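Local coordinates for putative epoxide hydrolase protein (Klebsiella pneumoniae subsp. pneumoniae, PDB 5BOV) that is a putative epoxide hydrolase of the alpha/beta-hydrolase superfamily and may have monoacylglycerol lipase activity, at residues 42-53 / 284-295. Numbering follows the deposited sequence.
Sequences YDIQSYAQVAPA and HNPPQEDPTAFV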
ATOM      1  N   TYR A  42      -2.239  -8.222  -1.086  1.00  7.35           N
ATOM      2  CA  TYR A  42      -3.665  -7.897  -0.927  1.00  7.30           C
ATOM      3  C   TYR A  42      -4.132  -7.163  -2.147  1.00  7.09           C
ATOM      4  O   TYR A  42      -3.365  -7.009  -3.136  1.00  7.10           O
ATOM      5  CB  TYR A  42      -3.898  -7.105   0.342  1.00  7.44           C
ATOM      6  CG  TYR A  42      -3.311  -7.796   1.576  1.00  7.54           C
ATOM      7  CD1 TYR A  42      -4.092  -8.638   2.310  1.00  7.89           C
ATOM      8  CD2 TYR A  42      -2.045  -7.522   2.043  1.00  7.41           C
ATOM      9  CE1 TYR A  42      -3.601  -9.273   3.466  1.00  8.17           C
ATOM     10  CE2 TYR A  42      -1.551  -8.099   3.167  1.00  7.59           C
ATOM     11  CZ  TYR A  42      -2.319  -8.972   3.884  1.00  7.90           C
ATOM     12  OH  TYR A  42      -1.790  -9.539   5.011  1.00  8.39           O
ATOM     13  N   ASP A  43      -5.366  -6.670  -2.156  1.00  7.15           N
ATOM     14  CA  ASP A  43      -5.800  -5.865  -3.299  1.00  7.32           C
ATOM     15  C   ASP A  43      -6.902  -4.875  -2.901  1.00  7.29           C
ATOM     16  O   ASP A  43      -7.088  -4.642  -1.707  1.00  7.41           O
ATOM     17  CB  ASP A  43      -6.221  -6.723  -4.508  1.00  7.81           C
ATOM     18  CG  ASP A  43      -7.592  -7.319  -4.369  1.00  8.24           C
ATOM     19  OD1 ASP A  43      -8.155  -7.333  -3.264  1.00  8.32           O
ATOM     20  OD2 ASP A  43      -8.017  -7.901  -5.402  1.00  9.65           O
ATOM     21  N   ILE A  44      -7.602  -4.309  -3.879  1.00  7.13           N
ATOM     22  CA  ILE A  44      -8.639  -3.324  -3.623  1.00  7.35           C
ATOM     23  C   ILE A  44      -9.747  -3.825  -2.677  1.00  7.59           C
ATOM     24  O   ILE A  44     -10.471  -3.052  -2.045  1.00  7.75           O
ATOM     25  CB  ILE A  44      -9.274  -2.785  -4.924  1.00  7.45           C
ATOM     26  CG1 ILE A  44      -9.997  -3.870  -5.701  1.00  7.93           C
ATOM     27  CG2 ILE A  44      -8.174  -2.095  -5.755  1.00  7.58           C
ATOM     28  CD1 ILE A  44     -10.819  -3.341  -6.827  1.00  8.01           C
ATOM     29  N   GLN A  45      -9.945  -5.165  -2.589  1.00  7.79           N
ATOM     30  CA  GLN A  45     -10.967  -5.670  -1.696  1.00  7.91           C
ATOM     31  C   GLN A  45     -10.726  -5.331  -0.238  1.00  7.86           C
ATOM     32  O   GLN A  45     -11.633  -5.402   0.606  1.00  8.22           O
ATOM     33  CB  GLN A  45     -11.165  -7.190  -1.859  1.00  8.26           C
ATOM     34  CG  GLN A  45     -11.532  -7.648  -3.265  1.00  8.77           C
ATOM     35  CD  GLN A  45     -12.686  -6.882  -3.928  1.00  9.14           C
ATOM     36  OE1 GLN A  45     -12.599  -6.612  -5.173  1.00 10.79           O
ATOM     37  NE2 GLN A  45     -13.684  -6.600  -3.239  1.00  8.93           N
ATOM     38  N   SER A  46      -9.497  -4.943   0.097  1.00  7.70           N
ATOM     39  CA  SER A  46      -9.184  -4.456   1.420  1.00  7.62           C
ATOM     40  C   SER A  46     -10.085  -3.231   1.803  1.00  7.27           C
ATOM     41  O   SER A  46     -10.320  -3.030   2.996  1.00  7.82           O
ATOM     42  CB  SER A  46      -7.738  -3.969   1.473  1.00  7.86           C
ATOM     43  OG  SER A  46      -6.806  -5.020   1.270  1.00  8.36           O
ATOM     44  N   TYR A  47     -10.619  -2.549   0.783  1.00  7.14           N
ATOM     45  CA  TYR A  47     -11.446  -1.383   0.965  1.00  6.99           C
ATOM     46  C   TYR A  47     -12.846  -1.572   0.466  1.00  7.30           C
ATOM     47  O   TYR A  47     -13.588  -0.600   0.399  1.00  7.43           O
ATOM     48  CB  TYR A  47     -10.772  -0.203   0.278  1.00  7.00           C
ATOM     49  CG  TYR A  47      -9.366   0.064   0.811  1.00  6.94           C
ATOM     50  CD1 TYR A  47      -9.187   0.610   2.079  1.00  6.92           C
ATOM     51  CD2 TYR A  47      -8.235  -0.260   0.066  1.00  7.05           C
ATOM     52  CE1 TYR A  47      -7.944   0.912   2.573  1.00  6.86           C
ATOM     53  CE2 TYR A  47      -6.949  -0.009   0.560  1.00  6.74           C
ATOM     54  CZ  TYR A  47      -6.795   0.558   1.808  1.00  6.92           C
ATOM     55  OH  TYR A  47      -5.559   0.870   2.305  1.00  7.03           O
ATOM     56  N   ALA A  48     -13.307  -2.822   0.337  1.00  7.68           N
ATOM     57  CA  ALA A  48     -14.663  -3.042  -0.176  1.00  8.28           C
ATOM     58  C   ALA A  48     -15.712  -2.583   0.784  1.00  8.79           C
ATOM     59  O   ALA A  48     -16.875  -2.361   0.358  1.00  8.62           O
ATOM     60  CB  ALA A  48     -14.869  -4.499  -0.543  1.00  8.55           C
ATOM     61  N   GLN A  49     -15.441  -2.576   2.080  1.00  9.35           N
ATOM     62  CA  GLN A  49     -16.352  -2.012   3.087  1.00 10.31           C
ATOM     63  C   GLN A  49     -16.027  -0.585   3.455  1.00  9.80           C
ATOM     64  O   GLN A  49     -16.946   0.274   3.563  1.00 10.06           O
ATOM     65  CB  GLN A  49     -16.464  -2.885   4.331  1.00 12.10           C
ATOM     66  CG  GLN A  49     -16.995  -4.241   3.968  1.00 13.94           C
ATOM     67  CD  GLN A  49     -17.151  -5.143   5.203  1.00 18.46           C
ATOM     68  OE1 GLN A  49     -16.173  -5.578   5.813  1.00 19.35           O
ATOM     69  NE2 GLN A  49     -18.414  -5.491   5.544  1.00 21.79           N
ATOM     70  N   VAL A  50     -14.760  -0.257   3.541  1.00  8.76           N
ATOM     71  CA  VAL A  50     -14.358   1.121   3.852  1.00  8.64           C
ATOM     72  C   VAL A  50     -14.847   2.099   2.813  1.00  9.07           C
ATOM     73  O   VAL A  50     -15.386   3.180   3.155  1.00  9.03           O
ATOM     74  CB  VAL A  50     -12.815   1.218   3.948  1.00  8.56           C
ATOM     75  CG1 VAL A  50     -12.316   2.655   3.988  1.00  8.04           C
ATOM     76  CG2 VAL A  50     -12.299   0.412   5.117  1.00  8.79           C
ATOM     77  N   ALA A  51     -14.675   1.776   1.528  1.00  8.76           N
ATOM     78  CA  ALA A  51     -14.958   2.762   0.499  1.00  9.07           C
ATOM     79  C   ALA A  51     -16.445   3.145   0.400  1.00  9.23           C
ATOM     80  O   ALA A  51     -16.761   4.330   0.389  1.00  9.20           O
ATOM     81  CB  ALA A  51     -14.377   2.273  -0.852  1.00  8.89           C
ATOM     82  N   PRO A  52     -17.395   2.175   0.423  1.00  9.23           N
ATOM     83  CA  PRO A  52     -18.752   2.608   0.305  1.00  9.50           C
ATOM     84  C   PRO A  52     -19.197   3.351   1.550  1.00  9.51           C
ATOM     85  O   PRO A  52     -20.069   4.219   1.434  1.00  9.58           O
ATOM     86  CB  PRO A  52     -19.550   1.303   0.135  1.00  9.84           C
ATOM     87  CG  PRO A  52     -18.568   0.299  -0.351  1.00 10.36           C
ATOM     88  CD  PRO A  52     -17.249   0.726   0.126  1.00  9.81           C
ATOM     89  N   ALA A  53     -18.618   3.027   2.707  1.00  9.17           N
ATOM     90  CA  ALA A  53     -18.976   3.749   3.934  1.00  9.44           C
ATOM     91  C   ALA A  53     -18.540   5.205   3.818  1.00  9.45           C
ATOM     92  O   ALA A  53     -19.297   6.125   4.186  1.00  9.96           O
ATOM     93  CB  ALA A  53     -18.290   3.138   5.151  1.00  9.84           C
ATOM     94  N   HIS A 284      -2.454  -7.196  10.299  1.00  9.19           N
ATOM     95  CA  HIS A 284      -1.702  -6.460   9.329  1.00  9.75           C
ATOM     96  C   HIS A 284      -2.560  -5.680   8.326  1.00  9.69           C
ATOM     97  O   HIS A 284      -2.024  -4.798   7.599  1.00 10.18           O
ATOM     98  CB  HIS A 284      -0.852  -7.480   8.606  1.00 10.49           C
ATOM     99  CG  HIS A 284       0.057  -6.925   7.578  1.00 11.75           C
ATOM    100  ND1 HIS A 284       1.008  -5.966   7.851  1.00 13.52           N
ATOM    101  CD2 HIS A 284       0.253  -7.285   6.291  1.00 13.04           C
ATOM    102  CE1 HIS A 284       1.698  -5.705   6.748  1.00 13.15           C
ATOM    103  NE2 HIS A 284       1.292  -6.521   5.812  1.00 13.84           N
ATOM    104  N   ASN A 285      -3.845  -5.997   8.252  1.00  9.06           N
ATOM    105  CA  ASN A 285      -4.753  -5.328   7.273  1.00  8.37           C
ATOM    106  C   ASN A 285      -5.955  -4.663   7.978  1.00  8.27           C
ATOM    107  O   ASN A 285      -7.070  -5.184   7.951  1.00  7.71           O
ATOM    108  CB  ASN A 285      -5.152  -6.353   6.205  1.00  8.24           C
ATOM    109  CG  ASN A 285      -5.937  -5.757   5.064  1.00  8.42           C
ATOM    110  OD1 ASN A 285      -6.430  -4.616   5.120  1.00  7.89           O
ATOM    111  ND2 ASN A 285      -6.091  -6.535   4.005  1.00  8.45           N
ATOM    112  N   PRO A 286      -5.712  -3.544   8.668  1.00  8.07           N
ATOM    113  CA  PRO A 286      -6.796  -2.883   9.348  1.00  8.20           C
ATOM    114  C   PRO A 286      -8.003  -2.516   8.501  1.00  8.09           C
ATOM    115  O   PRO A 286      -9.127  -2.647   8.968  1.00  8.13           O
ATOM    116  CB  PRO A 286      -6.121  -1.644   9.945  1.00  8.28           C
ATOM    117  CG  PRO A 286      -4.727  -2.075  10.207  1.00  8.34           C
ATOM    118  CD  PRO A 286      -4.402  -2.910   9.060  1.00  8.12           C
ATOM    119  N   PRO A 287      -7.772  -2.067   7.251  1.00  7.71           N
ATOM    120  CA  PRO A 287      -9.049  -1.709   6.581  1.00  7.72           C
ATOM    121  C   PRO A 287      -9.948  -2.909   6.294  1.00  8.04           C
ATOM    122  O   PRO A 287     -11.164  -2.781   6.312  1.00  8.40           O
ATOM    123  CB  PRO A 287      -8.619  -1.055   5.279  1.00  7.75           C
ATOM    124  CG  PRO A 287      -7.166  -1.431   5.065  1.00  7.65           C
ATOM    125  CD  PRO A 287      -6.623  -1.690   6.464  1.00  7.83           C
ATOM    126  N   GLN A 288      -9.339  -4.034   5.937  1.00  8.05           N
ATOM    127  CA  GLN A 288     -10.161  -5.194   5.606  1.00  8.41           C
ATOM    128  C   GLN A 288     -10.701  -5.835   6.915  1.00  9.15           C
ATOM    129  O   GLN A 288     -11.858  -6.338   6.938  1.00  9.37           O
ATOM    130  CB  GLN A 288      -9.393  -6.201   4.821  1.00  9.04           C
ATOM    131  CG  GLN A 288     -10.362  -7.089   4.020  1.00  9.45           C
ATOM    132  CD  GLN A 288      -9.723  -7.844   2.838  1.00  9.86           C
ATOM    133  OE1 GLN A 288      -8.627  -7.570   2.398  1.00  9.72           O
ATOM    134  NE2 GLN A 288     -10.485  -8.814   2.323  1.00 10.80           N
ATOM    135  N   GLU A 289      -9.885  -5.851   7.947  1.00  9.49           N
ATOM    136  CA  GLU A 289     -10.191  -6.549   9.226  1.00 10.10           C
ATOM    137  C   GLU A 289     -11.041  -5.727  10.144  1.00 11.12           C
ATOM    138  O   GLU A 289     -11.815  -6.288  10.895  1.00 11.67           O
ATOM    139  CB  GLU A 289      -8.893  -6.877   9.946  1.00 10.56           C
ATOM    140  CG  GLU A 289      -8.030  -7.875   9.202  1.00 10.57           C
ATOM    141  CD  GLU A 289      -6.696  -8.120   9.938  1.00 11.55           C
ATOM    142  OE1 GLU A 289      -6.819  -8.482  11.157  1.00 12.78           O
ATOM    143  OE2 GLU A 289      -5.645  -8.050   9.286  1.00 11.52           O
ATOM    144  N   ASP A 290     -10.904  -4.411  10.148  1.00 11.06           N
ATOM    145  CA  ASP A 290     -11.628  -3.499  11.007  1.00 12.02           C
ATOM    146  C   ASP A 290     -12.056  -2.220  10.239  1.00 11.04           C
ATOM    147  O   ASP A 290     -11.576  -1.112  10.531  1.00 10.90           O
ATOM    148  CB  ASP A 290     -10.799  -3.135  12.231  1.00 13.84           C
ATOM    149  CG  ASP A 290     -11.656  -2.483  13.375  1.00 16.75           C
ATOM    150  OD1 ASP A 290     -12.831  -2.135  13.164  1.00 17.95           O
ATOM    151  OD2 ASP A 290     -11.006  -2.220  14.392  1.00 22.29           O
ATOM    152  N   PRO A 291     -12.908  -2.391   9.256  1.00 10.54           N
ATOM    153  CA  PRO A 291     -13.286  -1.274   8.392  1.00 10.60           C
ATOM    154  C   PRO A 291     -13.944  -0.102   9.170  1.00 11.05           C
ATOM    155  O   PRO A 291     -13.712   1.025   8.793  1.00 10.46           O
ATOM    156  CB  PRO A 291     -14.246  -1.890   7.364  1.00 10.65           C
ATOM    157  CG  PRO A 291     -14.742  -3.143   8.037  1.00 11.40           C
ATOM    158  CD  PRO A 291     -13.568  -3.639   8.837  1.00 10.92           C
ATOM    159  N   THR A 292     -14.699  -0.405  10.235  1.00 12.09           N
ATOM    160  CA  THR A 292     -15.308   0.682  11.036  1.00 12.90           C
ATOM    161  C   THR A 292     -14.251   1.604  11.615  1.00 11.59           C
ATOM    162  O   THR A 292     -14.346   2.820  11.504  1.00 11.31           O
ATOM    163  CB  THR A 292     -16.222   0.078  12.147  1.00 14.89           C
ATOM    164  OG1 THR A 292     -17.218  -0.704  11.480  1.00 16.68           O
ATOM    165  CG2 THR A 292     -16.892   1.144  12.929  1.00 15.70           C
ATOM    166  N   ALA A 293     -13.220   1.038  12.234  1.00 10.85           N
ATOM    167  CA  ALA A 293     -12.192   1.845  12.830  1.00 10.84           C
ATOM    168  C   ALA A 293     -11.384   2.545  11.730  1.00  9.94           C
ATOM    169  O   ALA A 293     -10.927   3.662  11.941  1.00 10.39           O
ATOM    170  CB  ALA A 293     -11.253   1.010  13.704  1.00 11.21           C
ATOM    171  N   PHE A 294     -11.204   1.897  10.596  1.00  9.17           N
ATOM    172  CA  PHE A 294     -10.415   2.520   9.561  1.00  8.54           C
ATOM    173  C   PHE A 294     -11.146   3.741   8.965  1.00  9.09           C
ATOM    174  O   PHE A 294     -10.520   4.800   8.752  1.00  8.71           O
ATOM    175  CB  PHE A 294     -10.075   1.516   8.467  1.00  8.31           C
ATOM    176  CG  PHE A 294      -8.994   1.979   7.571  1.00  7.62           C
ATOM    177  CD1 PHE A 294      -9.242   2.706   6.438  1.00  7.62           C
ATOM    178  CD2 PHE A 294      -7.673   1.636   7.862  1.00  7.82           C
ATOM    179  CE1 PHE A 294      -8.226   3.125   5.619  1.00  7.54           C
ATOM    180  CE2 PHE A 294      -6.654   2.072   7.029  1.00  7.60           C
ATOM    181  CZ  PHE A 294      -6.953   2.812   5.925  1.00  7.64           C
ATOM    182  N   VAL A 295     -12.418   3.570   8.661  1.00  8.81           N
ATOM    183  CA  VAL A 295     -13.235   4.694   8.250  1.00  9.18           C
ATOM    184  C   VAL A 295     -13.149   5.879   9.263  1.00  9.39           C
ATOM    185  O   VAL A 295     -12.954   7.027   8.827  1.00  9.54           O
ATOM    186  CB  VAL A 295     -14.688   4.266   8.071  1.00  9.33           C
ATOM    187  CG1 VAL A 295     -15.606   5.482   7.857  1.00  9.27           C
ATOM    188  CG2 VAL A 295     -14.840   3.328   6.922  1.00  9.13           C
TER
HETATM  189  O   HOH W   1      -7.292  -7.784  -0.031  1.00  9.97           O
HETATM  190  O   HOH W   2     -13.723  -5.118   5.098  1.00 15.68           O
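V50 drops as a knob into a hole formed by P287, P291, F294 and V295, so helix 50-56 beds on helices 286-289 and 291-303. Its two methyls divide the work: CG1, anti to the backbone N (chi1 168°), meets F294 CD1 and V295 CG2, while CG2 reaches P291 CB at 3.8 Å. Further along, A53 CB meets the same V295 methyl. The Y47 ring lies against P287, its CE1 3.4 Å from P287 CB, and that CB also sits over the centre of one face of F294. F294 in turn meets the rim of Y47 near the tyrosine plane, the two rings inclined at 57°; the Y47 hydroxyl bonds to L37 O beyond the contact. At the other end, N285 ND2 donates to S46 OG, which lies a little out of the amide plane (3.2 Å, 152°), while N285 OD1 caps helix 286-289 by accepting from Q288 N. This fixes the amide at both ends, nearly upright to the Y42 ring, whose CD1 is 3.4 Å from ND2. The extended Q288 chain lies along S46, and one water joins Q288 OE1, S46 OG and D43 N. Y42 OH meets the edge of the H284 imidazole in its plane, 3.3 Å from CD2, while W183 stacks on the Y42 ring. The contact joins the loop and helix after strand 32-37 to the loop and helices after strand 273-278; in alpha/beta hydrolases the latter loop normally carries the histidine of the catalytic triad, a role consistent with H284, and the Y47 side chain touches a possible nucleophile elbow (G108, D110, G112).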